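Local coordinates for protein U4/U6 snRNA-associated-splicing factor PRP24 (Saccharomyces cerevisiae, PDB 4N0T) that binds U6 snRNA, is implicated in annealing it to U4 snRNA, and serves as a recycling factor of the spliceosome, at residues 11-16 with 49-54; 32-37 with 55-60. One frame throughout, in Å; residues are numbered along the deposited sequence.

Contact 1. Residues 11-16 with 49-54; sequences VLVKNL and RFARIE
V11 and I53, V13 and A51, and L16 and R49 are the hydrogen-bonded antiparallel pairs that join strands 10-16 and 49-55 of the first RNA recognition motif; each gives two N-H...O=C bonds, six in all. Straightest is I53 N to V11 O, 3.0 Å at 171°, while L16 N to R49 O is bent to 139°. That bend falls where the register slips by one residue between V13 and L16, a beta bulge, with N15 in a left-handed backbone conformation. Between the bonded pairs, CA-H...O contacts fill in, such as F50 CA to V13 O at 3.3 Å.

Apolar packing divides by face. On the side of V11, V13, A51 and I53, the L16 methyl CD1 meets A51 CB at 3.5 Å, and V13 CG2 touches the I53 tip, CD1, at 3.9 Å. V13 CG2 is placed there by standing anti to its own carbonyl carbon, with CG1 anti to N (chi1 -176°).

On the other face, K14 and F50 run alongside each other, pointing the same way. The fully extended lysine chain lays CB, CG and CD against CD1 and CE1 of the ring, meeting it obliquely and closest at K14 CG to F50 CE1, 3.6 Å, and L12 CD1 lies 4.3 Å from F50 CD1. Were F50 replaced by an alanine, the K14 methylenes and L12 CD1 would probably lose the ring they rest against, and the lysine chain would be likelier to swing.

V13, L16 and I53 pack on helix 22-29, whereas L12 and F50 reach L113 of strand 112-116 in the second RNA recognition motif, where R52 also forms a salt bridge with D132. Strands 35-42 and 75-81 flank the pair within the sheet.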
# COMPACT_ATOMS: atom_id res chain seq x y z
N VAL A 11 12.65 18.97 11.65
CA VAL A 11 12.46 19.69 12.90
C VAL A 11 11.00 20.03 13.11
O VAL A 11 10.21 20.08 12.15
CB VAL A 11 13.29 21.00 12.96
CG1 VAL A 11 14.77 20.68 12.75
CG2 VAL A 11 12.81 21.99 11.91
N LEU A 12 10.67 20.27 14.37
CA LEU A 12 9.34 20.67 14.79
C LEU A 12 9.42 22.12 15.25
O LEU A 12 10.32 22.46 16.01
CB LEU A 12 8.91 19.81 15.98
CG LEU A 12 7.57 20.17 16.65
CD1 LEU A 12 6.46 19.92 15.67
CD2 LEU A 12 7.35 19.38 17.93
N VAL A 13 8.50 22.94 14.78
CA VAL A 13 8.42 24.34 15.22
C VAL A 13 7.11 24.49 15.97
O VAL A 13 6.05 24.13 15.45
CB VAL A 13 8.44 25.33 14.05
CG1 VAL A 13 8.47 26.77 14.57
CG2 VAL A 13 9.65 25.09 13.17
N LYS A 14 7.18 25.02 17.20
CA LYS A 14 5.98 25.27 17.99
C LYS A 14 5.79 26.76 18.22
O LYS A 14 6.76 27.51 18.32
CB LYS A 14 6.06 24.53 19.33
CG LYS A 14 4.86 24.77 20.22
CD LYS A 14 4.90 23.92 21.48
CE LYS A 14 3.62 24.11 22.28
NZ LYS A 14 3.62 23.28 23.52
N ASN A 15 4.52 27.17 18.27
CA ASN A 15 4.11 28.54 18.65
C ASN A 15 4.29 29.58 17.55
O ASN A 15 4.50 30.76 17.83
CB ASN A 15 4.78 29.02 19.95
CG ASN A 15 3.96 30.09 20.64
OD1 ASN A 15 2.72 30.03 20.64
ND2 ASN A 15 4.62 31.10 21.22
N LEU A 16 4.21 29.15 16.29
CA LEU A 16 4.15 30.11 15.19
C LEU A 16 2.84 30.88 15.28
O LEU A 16 1.83 30.37 15.80
CB LEU A 16 4.22 29.38 13.85
CG LEU A 16 5.57 28.74 13.53
CD1 LEU A 16 5.44 27.70 12.42
CD2 LEU A 16 6.58 29.80 13.13
N ARG A 49 0.29 28.03 15.60
CA ARG A 49 0.48 26.93 14.65
C ARG A 49 1.76 26.15 14.89
O ARG A 49 2.76 26.68 15.39
CB ARG A 49 0.44 27.44 13.21
CG ARG A 49 -0.82 28.22 12.88
CD ARG A 49 -1.02 28.38 11.38
NE ARG A 49 -1.82 27.29 10.82
CZ ARG A 49 -2.01 27.10 9.52
NH1 ARG A 49 -1.45 27.91 8.64
NH2 ARG A 49 -2.76 26.08 9.10
N PHE A 50 1.72 24.87 14.53
CA PHE A 50 2.91 24.02 14.53
C PHE A 50 3.42 23.92 13.09
O PHE A 50 2.64 24.08 12.14
CB PHE A 50 2.57 22.60 14.96
CG PHE A 50 2.24 22.43 16.42
CD1 PHE A 50 3.24 22.26 17.36
CD2 PHE A 50 0.91 22.39 16.84
CE1 PHE A 50 2.94 22.06 18.71
CE2 PHE A 50 0.60 22.20 18.18
CZ PHE A 50 1.61 22.03 19.12
N ALA A 51 4.71 23.66 12.92
CA ALA A 51 5.24 23.32 11.60
C ALA A 51 6.19 22.14 11.68
O ALA A 51 6.92 21.98 12.66
CB ALA A 51 5.94 24.52 10.96
N ARG A 52 6.16 21.31 10.64
CA ARG A 52 7.15 20.27 10.46
C ARG A 52 7.98 20.70 9.26
O ARG A 52 7.43 21.02 8.20
CB ARG A 52 6.46 18.93 10.16
CG ARG A 52 7.39 17.83 9.72
CD ARG A 52 6.57 16.61 9.31
NE ARG A 52 7.41 15.48 8.94
CZ ARG A 52 7.91 15.30 7.73
NH1 ARG A 52 7.62 16.17 6.77
NH2 ARG A 52 8.67 14.25 7.46
N ILE A 53 9.30 20.75 9.41
CA ILE A 53 10.17 21.15 8.31
C ILE A 53 11.20 20.06 8.08
O ILE A 53 12.01 19.75 8.97
CB ILE A 53 10.88 22.51 8.57
CG1 ILE A 53 9.86 23.59 8.92
CG2 ILE A 53 11.68 22.94 7.33
CD1 ILE A 53 10.53 24.89 9.38
N GLU A 54 11.16 19.45 6.90
CA GLU A 54 12.13 18.43 6.54
C GLU A 54 13.21 19.09 5.69
O GLU A 54 12.93 19.57 4.58
CB GLU A 54 11.47 17.29 5.77
CG GLU A 54 12.45 16.19 5.41
CD GLU A 54 11.80 15.05 4.65
OE1 GLU A 54 10.56 15.06 4.52
OE2 GLU A 54 12.54 14.16 4.19

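Contact 2. Residues 32-37 with 55-60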
# COMPACT_ATOMS: atom_id res chain seq x y z
N CYS A 32 18.38 28.73 6.36
CA CYS A 32 19.00 27.69 7.17
C CYS A 32 19.59 26.59 6.30
O CYS A 32 20.51 25.88 6.71
CB CYS A 32 17.99 27.06 8.13
SG CYS A 32 17.43 28.15 9.41
N GLY A 33 19.05 26.44 5.09
CA GLY A 33 19.45 25.35 4.22
C GLY A 33 18.27 24.94 3.36
O GLY A 33 17.12 25.26 3.67
N PRO A 34 18.55 24.23 2.26
CA PRO A 34 17.48 23.80 1.35
C PRO A 34 16.45 22.91 2.06
O PRO A 34 16.80 22.03 2.85
CB PRO A 34 18.24 23.02 0.26
CG PRO A 34 19.60 22.76 0.81
CD PRO A 34 19.89 23.89 1.75
N ILE A 35 15.18 23.16 1.76
CA ILE A 35 14.07 22.46 2.42
C ILE A 35 13.38 21.51 1.44
O ILE A 35 13.09 21.88 0.30
CB ILE A 35 13.05 23.48 2.96
CG1 ILE A 35 13.72 24.37 4.03
CG2 ILE A 35 11.81 22.78 3.52
CD1 ILE A 35 12.86 25.50 4.55
N ILE A 36 13.12 20.28 1.89
CA ILE A 36 12.39 19.29 1.10
C ILE A 36 10.88 19.46 1.22
O ILE A 36 10.16 19.40 0.22
CB ILE A 36 12.78 17.85 1.52
CG1 ILE A 36 14.26 17.58 1.21
CG2 ILE A 36 11.91 16.82 0.81
CD1 ILE A 36 14.70 16.17 1.53
N HIS A 37 10.38 19.67 2.44
CA HIS A 37 8.94 19.76 2.65
C HIS A 37 8.60 20.55 3.91
O HIS A 37 9.35 20.53 4.89
CB HIS A 37 8.32 18.36 2.72
CG HIS A 37 6.85 18.35 2.48
ND1 HIS A 37 5.93 18.28 3.51
CD2 HIS A 37 6.13 18.43 1.34
CE1 HIS A 37 4.71 18.30 3.01
NE2 HIS A 37 4.80 18.40 1.70
N PHE A 55 14.43 19.14 6.21
CA PHE A 55 15.55 19.76 5.50
C PHE A 55 16.24 18.73 4.61
O PHE A 55 16.18 17.54 4.88
CB PHE A 55 16.55 20.37 6.49
CG PHE A 55 16.08 21.66 7.07
CD1 PHE A 55 16.29 22.86 6.39
CD2 PHE A 55 15.40 21.68 8.28
CE1 PHE A 55 15.83 24.07 6.92
CE2 PHE A 55 14.94 22.87 8.80
CZ PHE A 55 15.16 24.07 8.13
N ALA A 56 16.88 19.22 3.55
CA ALA A 56 17.65 18.34 2.67
C ALA A 56 18.78 17.65 3.43
O ALA A 56 19.06 16.47 3.20
CB ALA A 56 18.21 19.14 1.51
N ARG A 57 19.43 18.38 4.33
CA ARG A 57 20.59 17.85 5.06
C ARG A 57 20.55 18.20 6.54
O ARG A 57 19.89 19.15 6.93
CB ARG A 57 21.89 18.37 4.43
CG ARG A 57 22.12 17.89 3.00
CD ARG A 57 23.42 18.44 2.42
NE ARG A 57 23.29 19.82 1.96
CZ ARG A 57 22.63 20.19 0.87
NH1 ARG A 57 22.01 19.28 0.12
NH2 ARG A 57 22.58 21.47 0.53
N TYR A 58 21.29 17.43 7.35
CA TYR A 58 21.30 17.60 8.80
C TYR A 58 21.73 19.00 9.25
O TYR A 58 21.21 19.52 10.24
CB TYR A 58 22.20 16.55 9.45
CG TYR A 58 22.06 16.46 10.95
CD1 TYR A 58 20.87 16.03 11.53
CD2 TYR A 58 23.12 16.78 11.79
CE1 TYR A 58 20.74 15.95 12.90
CE2 TYR A 58 23.00 16.69 13.17
CZ TYR A 58 21.80 16.27 13.71
OH TYR A 58 21.66 16.18 15.08
N ASP A 59 22.66 19.60 8.51
CA ASP A 59 23.13 20.95 8.82
C ASP A 59 22.00 21.98 8.76
O ASP A 59 22.04 22.98 9.48
CB ASP A 59 24.26 21.36 7.87
CG ASP A 59 25.61 20.79 8.28
OD1 ASP A 59 25.71 20.26 9.41
OD2 ASP A 59 26.56 20.87 7.47
N GLY A 60 21.02 21.74 7.89
CA GLY A 60 19.87 22.63 7.77
C GLY A 60 18.99 22.54 9.01
O GLY A 60 18.49 23.56 9.52
O HOH W 1 19.19 21.38 4.26
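F55 and I35 form a non-hydrogen-bonded antiparallel pair, CA atoms 4.4 Å apart, where strand 49-55 of the RNA recognition motif ends and the chain passes into helix 58-65, opposite the turn that enters strand 35-42. The F55 side chain can be followed outward. Its CB lies 4.0 Å from P34 O. With CG anti to the carbonyl carbon (chi1 -76°), the ring runs alongside residues 32-35, and CD1 brings its edge to the carbonyl oxygens of P34 and G33. The next atom, F55 CE1, meets I35 CG1 at 3.6 Å and also borders G33 O, which lies in the ring plane. At the tip, F55 CZ approaches C32 CB at 4.1 Å. One face is occupied by G60 O, 3.5 Å above the ring plane and over its centre, so backbone oxygens meet the phenyl group both at its rim and on its face.

The two glycines permit this closeness. With phi at 148°, G33 has a backbone shape in which a side chain would jam against the preceding carbonyl; a CB on G60 would clash with F55 CD1. The CA atoms of G33 and G60 are 4.5 Å apart, and C32 O accepts a CA-H...O contact from G60.

Farther out, P34 CG touches A56 CB, and the R57 side chain, bent at chi3, brings NH2 to 3.3 Å from P34 CG. I36 passes CG1 and CD1 along A56 CA. I35 also rests on Y26 and F29 of helix 22-29, and F55 reaches A64.

P34 O is gripped twice: A56 N donates to it almost straight, 2.9 Å at 176°, and a water also donates to it while accepting from R57 N, the N-cap residue of helix 58-65.

Overall arrangement
Both contacts belong to the first RNA recognition motif and share strand 49-55: contact 1 takes most of its length, contact 2 its end and the start of helix 58-65. Contact 1 is largely buried, held by regular paired backbone bonds, with aliphatic side chains toward helix 22-29 and others toward the second motif. Contact 2 lies at the surface, where strand pairing is down to the single I35-F55 pair, and one direct backbone bond, a water bridge and glycine-dependent packing round a buried ring do the rest. They meet at E54, whose O and N probably bond to I36 N and H37 O in a classic beta bulge, while I35 CG2 packs on I53 CG2.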